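PDB 5HIW: cytochrome P450 CYP260B1 from Sorangium cellulosum, which belongs to the haem-thiolate cytochrome P450 family and holds protoporphyrin IX containing iron within a predominantly helical fold. Local coordinates for residues A[234-239]-A[263-268]; A[271-276]-A[305-310]; A[252-257]-A[319-324]. All coordinates share one frame; numbering follows the deposited sequence.

Interaction 1: A[234-239]-A[263-268]; sequences SWMLAN and QAIEES. With HEM (protoporphyrin IX containing Fe), chain B.
Next to the haem pocket, the helices known in P450s as I (its C-terminal half, here helix 232-245) and K (helix 261-271) meet through Met236 and Ile265. Methyl CE of Met236 lies 3.7 Å from branch CG2 of Ile265, the two side chains lying roughly perpendicular. CG of Met236 is anti to the backbone N (chi1 170°) and the chain stays extended beyond it, which carries the thioether from the helix toward the partner helix. On the way the chain runs along a vinyl group of the protoporphyrin: Met236 SD is 3.8 Å from HEM CBB, and Met236 CB touches the same carbon. One apolar side chain thus bridges cofactor and helix 261-271. That helix carries the ExxR motif of the family, Glu267 pairing with Arg270 and also with Arg323 of the later loop. One turn beyond Ile265, Ser268 faces helix 232-245, where Leu240 packs on both Ile265 and Ser268. Ser268 OG donates to Ile265 O at 2.8 Å, approaching 18° out of the carbonyl plane, and so ties the side chain back onto its own helix. Water 1 joins the two helices beside the apolar pair, donating one proton to Met236 O at 2.7 Å and the other to Ser268 OG at 3.2 Å.

Interaction 2: A[271-276]-A[305-310]; sequences WCSSAA and ARHYDE
Trp271, which ends helix 261-271 and touches Tyr308, has its CA 6.8 Å from the CA of His307 in a short 3-10 turn, the closest backbone approach; the chain leaves helical geometry at Cys272. The one direct hydrogen bond between the segments comes from Tyr308, whose OH donates to Trp271 O at 2.6 Å. The hydroxyl lies in the carbonyl plane on a lone pair of that oxygen, with a C=O...donor angle of 136°, and the oxygen in turn sits at the edge of the tyrosine ring, near the ring plane. The same Tyr308 OH is perched over one face of the indole, 3.7 Å from Trp271 CD1 and displaced toward the rim, so it touches its acceptor residue twice, by oxygen and by ring. Trp271 CG is anti to the backbone N (chi1 -174°), which swings the indole back beside its own carbonyl and under the phenol oxygen; Glu317 O takes the indole NE1. Further along, Ser273 CB meets the edge of the imidazole in plane, 3.9 Å from His307 ND1. Water 3 bridges the same two residues: it accepts from Ser273 N at 3.0 Å and is hydrogen-bonded to His307 ND1 at 3.1 Å. Ser273 OG meanwhile takes the backbone N of Ala275 at 3.1 Å, an ST turn just after the helix end. His307 is held at its other nitrogen by Leu329 N, and its carbonyl receives Arg270 NH1. The arrangement belongs to the P450 core, where the chain running from the K helix into strand 277-282 is fastened to the chain that emerges from strand 298-302, close to the haem.

Interaction 3: A[252-257]-A[319-324]; sequences NQLRQQ and FDIHRR
Gln253 of helix 248-256 faces Ile321 and His322 at a type I turn, Asp320 to Arg323. Gln253 CG stands opposite the carbonyl carbon (chi1 -68°) and the chain runs on extended, carrying the amide out to the turn. Ile321 is the apolar centre. Its CG1 takes the crowded position between backbone N and carbonyl carbon (chi1 69°), and the extended CD1 beyond it reaches the helix, 4.0 Å from Gln253 CB and 4.2 Å from Leu254 CG. The isoleucine and glutamine chains lie side by side and run opposite ways, leaving Gln253 OE1 against the hydrocarbon, 4.0 Å from Ile321 CG1. His322 approaches the glutamine head-on. Its ring meets the amide at the edge, close to the ring plane, with Gln253 NE2 3.2 Å from His322 NE2, but the amide and ring planes stand 74° apart and the angle is too poor for a hydrogen bond. One face of the same imidazole lies over Ile321 CG1, offset toward the rim. Two bonds brace the turn that carries these side chains: Asp320 OD1 accepts from His322 N at 2.9 Å, an Asx turn in which the donor comes from above the carboxylate plane, and Arg323 N bonds to Asp320 O at 3.0 Å. Next to it, Gln263 NE2 of helix 261-271 bonds to Ile321 O. Chemically, helix and turn are joined by van der Waals packing around Ile321, while the close but poorly angled amide–imidazole pair, on the more solvent-accessible side, probably adds little directional hold.

Overall arrangement
From the N terminus, helix 232-245 comes first and interaction 1 closes a short loop back to it when helix 261-271 arrives. Between those two segments lies helix 248-256, where interaction 3 opens; its partner comes much later, at 319-324, so interactions 1 and 3 cross. Interaction 2 follows interaction 1 in series: it opens at the end of helix 261-271, spans strands 277-282 to 298-302, and closes at 305-310, wholly within the longer loop of interaction 3. Hydrogen bonds probably join them: Asn239 ND2, which also bonds Phe382 O, to Cys272 O between interactions 1 and 2, and Glu267 OE2 to Asp320 N between 1 and 3. Together they tie haem-side helices to sheet connections and the later loop.

Interaction 1: A[234-239]-A[263-268]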
loop_
_atom_site.group_PDB
_atom_site.type_symbol
_atom_site.label_atom_id
_atom_site.label_comp_id
_atom_site.label_asym_id
_atom_site.label_seq_id
_atom_site.Cartn_x
_atom_site.Cartn_y
_atom_site.Cartn_z
ATOM N N SER A 234 2.826 -2.054 -5.622
ATOM C CA SER A 234 4.212 -2.122 -6.044
ATOM C C SER A 234 5.220 -2.014 -4.875
ATOM O O SER A 234 6.146 -2.847 -4.817
ATOM C CB SER A 234 4.496 -0.992 -7.064
ATOM O OG SER A 234 3.803 -1.289 -8.291
ATOM N N TRP A 235 4.903 -1.192 -3.910
ATOM C CA TRP A 235 5.866 -0.970 -2.748
ATOM C C TRP A 235 5.801 -2.159 -1.822
ATOM O O TRP A 235 6.864 -2.646 -1.334
ATOM C CB TRP A 235 5.705 0.339 -2.107
ATOM C CG TRP A 235 6.151 1.417 -3.025
ATOM C CD1 TRP A 235 5.342 2.321 -3.714
ATOM C CD2 TRP A 235 7.485 1.663 -3.452
ATOM N NE1 TRP A 235 6.116 3.093 -4.537
ATOM C CE2 TRP A 235 7.435 2.741 -4.366
ATOM C CE3 TRP A 235 8.727 1.084 -3.143
ATOM C CZ2 TRP A 235 8.581 3.193 -5.034
ATOM C CZ3 TRP A 235 9.875 1.568 -3.757
ATOM C CH2 TRP A 235 9.795 2.588 -4.713
ATOM N N MET A 236 4.605 -2.759 -1.664
ATOM C CA MET A 236 4.516 -4.039 -0.893
ATOM C C MET A 236 5.246 -5.177 -1.535
ATOM O O MET A 236 5.994 -5.940 -0.879
ATOM C CB MET A 236 3.051 -4.440 -0.653
ATOM C CG MET A 236 2.885 -5.887 -0.072
ATOM S SD MET A 236 1.233 -6.036 0.674
ATOM C CE MET A 236 1.428 -7.653 1.449
ATOM N N LEU A 237 5.069 -5.317 -2.853
ATOM C CA LEU A 237 5.807 -6.325 -3.570
ATOM C C LEU A 237 7.285 -6.058 -3.544
ATOM O O LEU A 237 8.057 -7.014 -3.357
ATOM C CB LEU A 237 5.312 -6.470 -5.010
ATOM C CG LEU A 237 3.852 -6.980 -5.255
ATOM C CD1 LEU A 237 3.484 -6.870 -6.745
ATOM C CD2 LEU A 237 3.734 -8.384 -4.752
ATOM N N ALA A 238 7.692 -4.794 -3.686
ATOM C CA ALA A 238 9.067 -4.458 -3.702
ATOM C C ALA A 238 9.713 -4.900 -2.367
ATOM O O ALA A 238 10.734 -5.567 -2.347
ATOM C CB ALA A 238 9.297 -2.959 -3.873
ATOM N N ASN A 239 9.101 -4.548 -1.250
ATOM C CA ASN A 239 9.760 -4.852 0.035
ATOM C C ASN A 239 9.653 -6.306 0.454
ATOM O O ASN A 239 10.502 -6.802 1.173
ATOM C CB ASN A 239 9.172 -3.963 1.081
ATOM C CG ASN A 239 9.510 -2.495 0.866
ATOM O OD1 ASN A 239 10.176 -2.104 -0.091
ATOM N ND2 ASN A 239 9.112 -1.702 1.787
ATOM N N GLN A 263 2.932 -16.535 5.852
ATOM C CA GLN A 263 3.453 -15.973 7.089
ATOM C C GLN A 263 4.806 -15.244 6.870
ATOM O O GLN A 263 5.154 -14.322 7.628
ATOM C CB GLN A 263 3.559 -17.104 8.137
ATOM C CG GLN A 263 4.723 -18.032 7.865
ATOM C CD GLN A 263 4.636 -19.303 8.699
ATOM O OE1 GLN A 263 3.639 -19.971 8.621
ATOM N NE2 GLN A 263 5.647 -19.598 9.508
ATOM N N ALA A 264 5.574 -15.650 5.856
ATOM C CA ALA A 264 6.744 -14.924 5.403
ATOM C C ALA A 264 6.360 -13.532 4.950
ATOM O O ALA A 264 7.085 -12.557 5.242
ATOM C CB ALA A 264 7.515 -15.663 4.318
ATOM N N ILE A 265 5.243 -13.404 4.240
ATOM C CA ILE A 265 4.771 -12.118 3.853
ATOM C C ILE A 265 4.444 -11.233 5.043
ATOM O O ILE A 265 4.751 -10.023 5.057
ATOM C CB ILE A 265 3.592 -12.255 2.786
ATOM C CG1 ILE A 265 4.146 -12.851 1.466
ATOM C CG2 ILE A 265 2.893 -10.908 2.594
ATOM C CD1 ILE A 265 3.027 -13.243 0.480
ATOM N N GLU A 266 3.778 -11.791 6.063
ATOM C CA GLU A 266 3.423 -11.042 7.240
ATOM C C GLU A 266 4.709 -10.547 7.905
ATOM O O GLU A 266 4.835 -9.375 8.243
ATOM C CB GLU A 266 2.601 -11.882 8.232
ATOM C CG GLU A 266 1.168 -12.256 7.728
ATOM C CD GLU A 266 0.413 -10.974 7.325
ATOM O OE1 GLU A 266 0.010 -10.185 8.223
ATOM O OE2 GLU A 266 0.265 -10.726 6.098
ATOM N N GLU A 267 5.693 -11.400 7.974
ATOM C CA GLU A 267 6.990 -10.951 8.578
ATOM C C GLU A 267 7.719 -9.877 7.739
ATOM O O GLU A 267 8.224 -8.929 8.305
ATOM C CB GLU A 267 7.872 -12.153 8.822
ATOM C CG GLU A 267 9.252 -11.900 9.383
ATOM C CD GLU A 267 9.302 -11.250 10.752
ATOM O OE1 GLU A 267 8.335 -10.751 11.279
ATOM O OE2 GLU A 267 10.425 -11.196 11.327
ATOM N N SER A 268 7.612 -9.926 6.380
ATOM C CA SER A 268 8.148 -8.876 5.493
ATOM C C SER A 268 7.488 -7.579 5.745
ATOM O O SER A 268 8.138 -6.517 5.749
ATOM C CB SER A 268 8.093 -9.275 3.980
ATOM O OG SER A 268 6.781 -9.090 3.359
HETATM C CHA HEM B . -6.862 2.265 3.540
HETATM C CHB HEM B . -2.288 0.650 3.199
HETATM C CHC HEM B . -3.508 -2.006 -0.607
HETATM C CHD HEM B . -7.674 0.353 -0.780
HETATM C C1A HEM B . -5.551 2.016 3.832
HETATM C C2A HEM B . -4.829 2.533 4.941
HETATM C C3A HEM B . -3.549 2.048 4.870
HETATM C C4A HEM B . -3.449 1.321 3.638
HETATM C CMA HEM B . -2.405 2.361 5.855
HETATM C CAA HEM B . -5.413 3.344 6.093
HETATM C CBA HEM B . -5.551 4.818 5.674
HETATM C CGA HEM B . -5.868 5.711 6.823
HETATM O O1A HEM B . -6.278 5.213 7.923
HETATM O O2A HEM B . -5.545 6.923 6.764
HETATM C C1B HEM B . -2.203 -0.155 2.129
HETATM C C2B HEM B . -1.023 -0.922 1.838
HETATM C C3B HEM B . -1.390 -1.694 0.752
HETATM C C4B HEM B . -2.767 -1.361 0.379
HETATM C CMB HEM B . 0.373 -0.907 2.485
HETATM C CAB HEM B . -0.447 -2.578 0.113
HETATM C CBB HEM B . -0.488 -3.141 -1.048
HETATM C C1C HEM B . -4.782 -1.597 -0.999
HETATM C C2C HEM B . -5.470 -2.199 -2.100
HETATM C C3C HEM B . -6.651 -1.512 -2.145
HETATM C C4C HEM B . -6.653 -0.501 -1.138
HETATM C CMC HEM B . -4.845 -3.320 -2.897
HETATM C CAC HEM B . -7.782 -1.716 -3.071
HETATM C CBC HEM B . -8.026 -2.911 -3.588
HETATM C C1D HEM B . -7.748 1.053 0.418
HETATM C C2D HEM B . -8.975 1.832 0.732
HETATM C C3D HEM B . -8.757 2.373 1.924
HETATM C C4D HEM B . -7.429 1.897 2.340
HETATM C CMD HEM B . -10.187 2.058 -0.151
HETATM C CAD HEM B . -9.721 3.218 2.774
HETATM C CBD HEM B . -10.469 2.281 3.704
HETATM C CGD HEM B . -11.495 3.007 4.585
HETATM O O1D HEM B . -11.418 4.250 4.833
HETATM O O2D HEM B . -12.462 2.364 5.116
HETATM N NA HEM B . -4.664 1.244 3.051
HETATM N NB HEM B . -3.220 -0.550 1.329
HETATM N NC HEM B . -5.491 -0.652 -0.399
HETATM N ND HEM B . -6.831 1.141 1.412
HETATM FE FE HEM B . -5.085 0.289 1.390
HETATM O O HOH W 1 5.772 -6.460 1.795
HETATM O O HOH W 2 -4.304 2.094 0.206
#

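Interaction 2: A[271-276]-A[305-310]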
loop_
_atom_site.group_PDB
_atom_site.type_symbol
_atom_site.label_atom_id
_atom_site.label_comp_id
_atom_site.label_asym_id
_atom_site.label_seq_id
_atom_site.Cartn_x
_atom_site.Cartn_y
_atom_site.Cartn_z
ATOM N N TRP A 271 9.102 -6.371 9.239
ATOM C CA TRP A 271 10.536 -6.079 9.127
ATOM C C TRP A 271 10.828 -4.955 8.139
ATOM O O TRP A 271 11.760 -4.153 8.294
ATOM C CB TRP A 271 11.229 -7.341 8.654
ATOM C CG TRP A 271 12.634 -7.276 8.621
ATOM C CD1 TRP A 271 13.507 -7.296 9.715
ATOM C CD2 TRP A 271 13.435 -7.142 7.476
ATOM N NE1 TRP A 271 14.770 -7.151 9.287
ATOM C CE2 TRP A 271 14.772 -7.032 7.922
ATOM C CE3 TRP A 271 13.159 -7.014 6.130
ATOM C CZ2 TRP A 271 15.848 -6.875 7.033
ATOM C CZ3 TRP A 271 14.237 -6.857 5.236
ATOM C CH2 TRP A 271 15.558 -6.781 5.697
ATOM N N CYS A 272 10.011 -4.850 7.086
ATOM C CA CYS A 272 10.254 -3.795 6.075
ATOM C C CYS A 272 8.929 -3.371 5.451
ATOM O O CYS A 272 8.713 -3.548 4.238
ATOM C CB CYS A 272 11.202 -4.329 5.012
ATOM S SG CYS A 272 11.918 -2.975 3.960
ATOM N N SER A 273 8.065 -2.799 6.273
ATOM C CA SER A 273 6.807 -2.171 5.771
ATOM C C SER A 273 7.042 -1.091 4.729
ATOM O O SER A 273 7.964 -0.284 4.895
ATOM C CB SER A 273 6.058 -1.487 6.850
ATOM O OG SER A 273 4.796 -1.039 6.319
ATOM N N SER A 274 6.205 -1.078 3.681
ATOM C CA SER A 274 6.234 -0.008 2.704
ATOM C C SER A 274 5.416 1.213 3.057
ATOM O O SER A 274 5.485 2.212 2.339
ATOM C CB SER A 274 5.751 -0.471 1.339
ATOM O OG SER A 274 4.563 -1.193 1.445
ATOM N N ALA A 275 4.561 1.117 4.074
ATOM C CA ALA A 275 3.683 2.199 4.445
ATOM C C ALA A 275 4.361 2.919 5.574
ATOM O O ALA A 275 4.312 2.458 6.695
ATOM C CB ALA A 275 2.420 1.626 4.996
ATOM N N ALA A 276 4.902 4.081 5.291
ATOM C CA ALA A 276 5.547 4.878 6.351
ATOM C C ALA A 276 4.608 5.582 7.321
ATOM O O ALA A 276 4.948 5.750 8.474
ATOM C CB ALA A 276 6.471 5.914 5.781
ATOM N N ALA A 305 7.403 2.637 13.406
ATOM C CA ALA A 305 8.153 2.567 14.658
ATOM C C ALA A 305 7.739 1.364 15.536
ATOM O O ALA A 305 8.583 0.677 16.056
ATOM C CB ALA A 305 7.960 3.824 15.402
ATOM N N ARG A 306 6.461 1.111 15.634
ATOM C CA ARG A 306 5.922 -0.109 16.377
ATOM C C ARG A 306 6.604 -1.354 15.943
ATOM O O ARG A 306 6.909 -2.217 16.768
ATOM C CB ARG A 306 4.416 -0.254 16.212
ATOM C CG ARG A 306 3.761 -1.277 17.119
ATOM C CD ARG A 306 2.239 -1.234 17.086
ATOM N NE ARG A 306 1.754 -1.800 18.344
ATOM C CZ ARG A 306 1.588 -3.106 18.595
ATOM N NH1 ARG A 306 1.832 -4.046 17.693
ATOM N NH2 ARG A 306 1.201 -3.490 19.802
ATOM N N HIS A 307 6.873 -1.530 14.624
ATOM C CA HIS A 307 7.433 -2.750 14.150
ATOM C C HIS A 307 8.820 -3.039 14.708
ATOM O O HIS A 307 9.291 -4.174 14.668
ATOM C CB HIS A 307 7.482 -2.742 12.620
ATOM C CG HIS A 307 6.116 -2.621 11.996
ATOM N ND1 HIS A 307 5.933 -2.302 10.669
ATOM C CD2 HIS A 307 4.868 -2.749 12.528
ATOM C CE1 HIS A 307 4.643 -2.281 10.411
ATOM N NE2 HIS A 307 3.978 -2.557 11.513
ATOM N N TYR A 308 9.535 -1.976 15.071
ATOM C CA TYR A 308 10.908 -2.049 15.636
ATOM C C TYR A 308 10.963 -1.853 17.207
ATOM O O TYR A 308 12.023 -1.681 17.750
ATOM C CB TYR A 308 11.800 -1.066 14.856
ATOM C CG TYR A 308 12.286 -1.697 13.597
ATOM C CD1 TYR A 308 11.426 -1.881 12.502
ATOM C CD2 TYR A 308 13.529 -2.208 13.505
ATOM C CE1 TYR A 308 11.851 -2.498 11.342
ATOM C CE2 TYR A 308 13.945 -2.886 12.386
ATOM C CZ TYR A 308 13.081 -3.013 11.279
ATOM O OH TYR A 308 13.554 -3.651 10.155
ATOM N N ASP A 309 9.828 -1.887 17.904
ATOM C CA ASP A 309 9.787 -1.801 19.419
ATOM C C ASP A 309 10.022 -3.210 19.963
ATOM O O ASP A 309 9.162 -4.032 19.858
ATOM C CB ASP A 309 8.448 -1.218 19.818
ATOM C CG ASP A 309 8.239 -1.103 21.289
ATOM O OD1 ASP A 309 8.989 -1.744 22.082
ATOM O OD2 ASP A 309 7.260 -0.402 21.621
ATOM N N GLU A 310 11.238 -3.480 20.472
ATOM C CA GLU A 310 11.651 -4.786 21.092
ATOM C C GLU A 310 10.710 -5.318 22.157
ATOM O O GLU A 310 10.680 -6.489 22.401
ATOM C CB GLU A 310 13.059 -4.636 21.749
ATOM C CG GLU A 310 13.139 -3.339 22.565
ATOM C CD GLU A 310 14.027 -3.386 23.782
ATOM O OE1 GLU A 310 15.242 -3.628 23.589
ATOM O OE2 GLU A 310 13.511 -3.137 24.912
HETATM O O HOH W 3 8.579 -2.034 9.091
#

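Interaction 3: A[252-257]-A[319-324]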
loop_
_atom_site.group_PDB
_atom_site.type_symbol
_atom_site.label_atom_id
_atom_site.label_comp_id
_atom_site.label_asym_id
_atom_site.label_seq_id
_atom_site.Cartn_x
_atom_site.Cartn_y
_atom_site.Cartn_z
ATOM N N ASN A 252 15.629 -20.365 1.346
ATOM C CA ASN A 252 15.825 -21.844 1.334
ATOM C C ASN A 252 14.706 -22.646 2.062
ATOM O O ASN A 252 14.195 -23.675 1.554
ATOM C CB ASN A 252 17.218 -22.208 1.896
ATOM C CG ASN A 252 18.344 -21.888 0.921
ATOM O OD1 ASN A 252 18.126 -21.774 -0.291
ATOM N ND2 ASN A 252 19.555 -21.712 1.456
ATOM N N GLN A 253 14.342 -22.179 3.241
ATOM C CA GLN A 253 13.205 -22.726 3.942
ATOM C C GLN A 253 11.935 -22.682 3.072
ATOM O O GLN A 253 11.192 -23.714 3.009
ATOM C CB GLN A 253 12.998 -22.012 5.279
ATOM C CG GLN A 253 14.096 -22.263 6.312
ATOM C CD GLN A 253 14.029 -21.310 7.489
ATOM O OE1 GLN A 253 14.111 -20.095 7.328
ATOM N NE2 GLN A 253 13.859 -21.851 8.679
ATOM N N LEU A 254 11.658 -21.540 2.404
ATOM C CA LEU A 254 10.434 -21.419 1.571
ATOM C C LEU A 254 10.395 -22.415 0.441
ATOM O O LEU A 254 9.335 -22.821 0.009
ATOM C CB LEU A 254 10.175 -20.000 0.998
ATOM C CG LEU A 254 9.662 -18.958 2.005
ATOM C CD1 LEU A 254 9.861 -17.551 1.499
ATOM C CD2 LEU A 254 8.200 -19.151 2.438
ATOM N N ARG A 255 11.548 -22.744 -0.125
ATOM C CA ARG A 255 11.608 -23.690 -1.240
ATOM C C ARG A 255 11.196 -25.062 -0.741
ATOM O O ARG A 255 10.407 -25.753 -1.367
ATOM C CB ARG A 255 13.028 -23.761 -1.819
ATOM C CG ARG A 255 13.579 -22.417 -2.279
ATOM C CD ARG A 255 14.339 -22.477 -3.608
ATOM N NE ARG A 255 14.358 -21.163 -4.262
ATOM C CZ ARG A 255 13.547 -20.792 -5.251
ATOM N NH1 ARG A 255 12.649 -21.636 -5.742
ATOM N NH2 ARG A 255 13.659 -19.571 -5.762
ATOM N N GLN A 256 11.762 -25.429 0.407
ATOM C CA GLN A 256 11.438 -26.680 1.086
ATOM C C GLN A 256 9.948 -26.739 1.453
ATOM O O GLN A 256 9.332 -27.791 1.294
ATOM C CB GLN A 256 12.300 -26.868 2.359
ATOM C CG GLN A 256 13.781 -27.156 2.086
ATOM C CD GLN A 256 14.017 -28.061 0.865
ATOM O OE1 GLN A 256 14.314 -27.579 -0.245
ATOM N NE2 GLN A 256 13.863 -29.378 1.059
ATOM N N GLN A 257 9.375 -25.603 1.876
ATOM C CA GLN A 257 7.996 -25.556 2.401
ATOM C C GLN A 257 7.236 -24.329 1.896
ATOM O O GLN A 257 7.098 -23.287 2.602
ATOM C CB GLN A 257 8.056 -25.543 3.903
ATOM C CG GLN A 257 6.772 -25.891 4.594
ATOM C CD GLN A 257 7.041 -26.156 6.051
ATOM O OE1 GLN A 257 8.192 -26.334 6.447
ATOM N NE2 GLN A 257 5.998 -26.181 6.849
ATOM N N PHE A 319 14.782 -10.725 10.657
ATOM C CA PHE A 319 13.736 -11.300 9.812
ATOM C C PHE A 319 13.580 -12.758 10.145
ATOM O O PHE A 319 14.510 -13.598 9.861
ATOM C CB PHE A 319 14.142 -11.152 8.380
ATOM C CG PHE A 319 13.099 -11.599 7.404
ATOM C CD1 PHE A 319 11.965 -10.841 7.200
ATOM C CD2 PHE A 319 13.202 -12.830 6.800
ATOM C CE1 PHE A 319 10.991 -11.267 6.342
ATOM C CE2 PHE A 319 12.219 -13.277 5.912
ATOM C CZ PHE A 319 11.081 -12.459 5.707
ATOM N N ASP A 320 12.445 -13.130 10.737
ATOM C CA ASP A 320 12.170 -14.558 11.087
ATOM C C ASP A 320 10.903 -15.047 10.496
ATOM O O ASP A 320 9.849 -14.614 11.009
ATOM C CB ASP A 320 12.066 -14.629 12.620
ATOM C CG ASP A 320 11.940 -16.034 13.156
ATOM O OD1 ASP A 320 11.761 -17.024 12.420
ATOM O OD2 ASP A 320 11.974 -16.104 14.389
ATOM N N ILE A 321 10.932 -15.957 9.523
ATOM C CA ILE A 321 9.693 -16.396 8.884
ATOM C C ILE A 321 8.843 -17.229 9.781
ATOM O O ILE A 321 7.652 -17.427 9.480
ATOM C CB ILE A 321 9.850 -17.055 7.489
ATOM C CG1 ILE A 321 10.537 -18.421 7.514
ATOM C CG2 ILE A 321 10.565 -16.092 6.529
ATOM C CD1 ILE A 321 10.474 -19.016 6.103
ATOM N N HIS A 322 9.430 -17.709 10.873
ATOM C CA HIS A 322 8.622 -18.362 11.925
ATOM C C HIS A 322 8.069 -17.483 13.025
ATOM O O HIS A 322 7.329 -17.982 13.880
ATOM C CB HIS A 322 9.428 -19.533 12.525
ATOM C CG HIS A 322 9.901 -20.486 11.472
ATOM N ND1 HIS A 322 9.045 -21.322 10.793
ATOM C CD2 HIS A 322 11.123 -20.684 10.933
ATOM C CE1 HIS A 322 9.716 -22.004 9.894
ATOM N NE2 HIS A 322 10.994 -21.663 9.989
ATOM N N ARG A 323 8.360 -16.184 13.026
ATOM C CA ARG A 323 7.771 -15.288 13.982
ATOM C C ARG A 323 6.246 -15.245 14.042
ATOM O O ARG A 323 5.671 -15.068 15.119
ATOM C CB ARG A 323 8.343 -13.865 13.794
ATOM C CG ARG A 323 7.894 -12.863 14.827
ATOM C CD ARG A 323 8.386 -11.471 14.426
ATOM N NE ARG A 323 9.798 -11.361 14.272
ATOM C CZ ARG A 323 10.624 -10.997 15.250
ATOM N NH1 ARG A 323 10.151 -10.695 16.418
ATOM N NH2 ARG A 323 11.886 -10.729 14.958
ATOM N N ARG A 324 5.549 -15.340 12.913
ATOM C CA ARG A 324 4.098 -15.213 12.900
ATOM C C ARG A 324 3.582 -13.947 13.610
ATOM O O ARG A 324 2.784 -13.999 14.584
ATOM C CB ARG A 324 3.436 -16.476 13.409
ATOM C CG ARG A 324 3.792 -17.655 12.533
ATOM C CD ARG A 324 3.111 -18.929 12.953
ATOM N NE ARG A 324 3.463 -20.037 12.080
ATOM C CZ ARG A 324 2.763 -21.162 11.954
ATOM N NH1 ARG A 324 1.646 -21.354 12.649
ATOM N NH2 ARG A 324 3.179 -22.098 11.121
#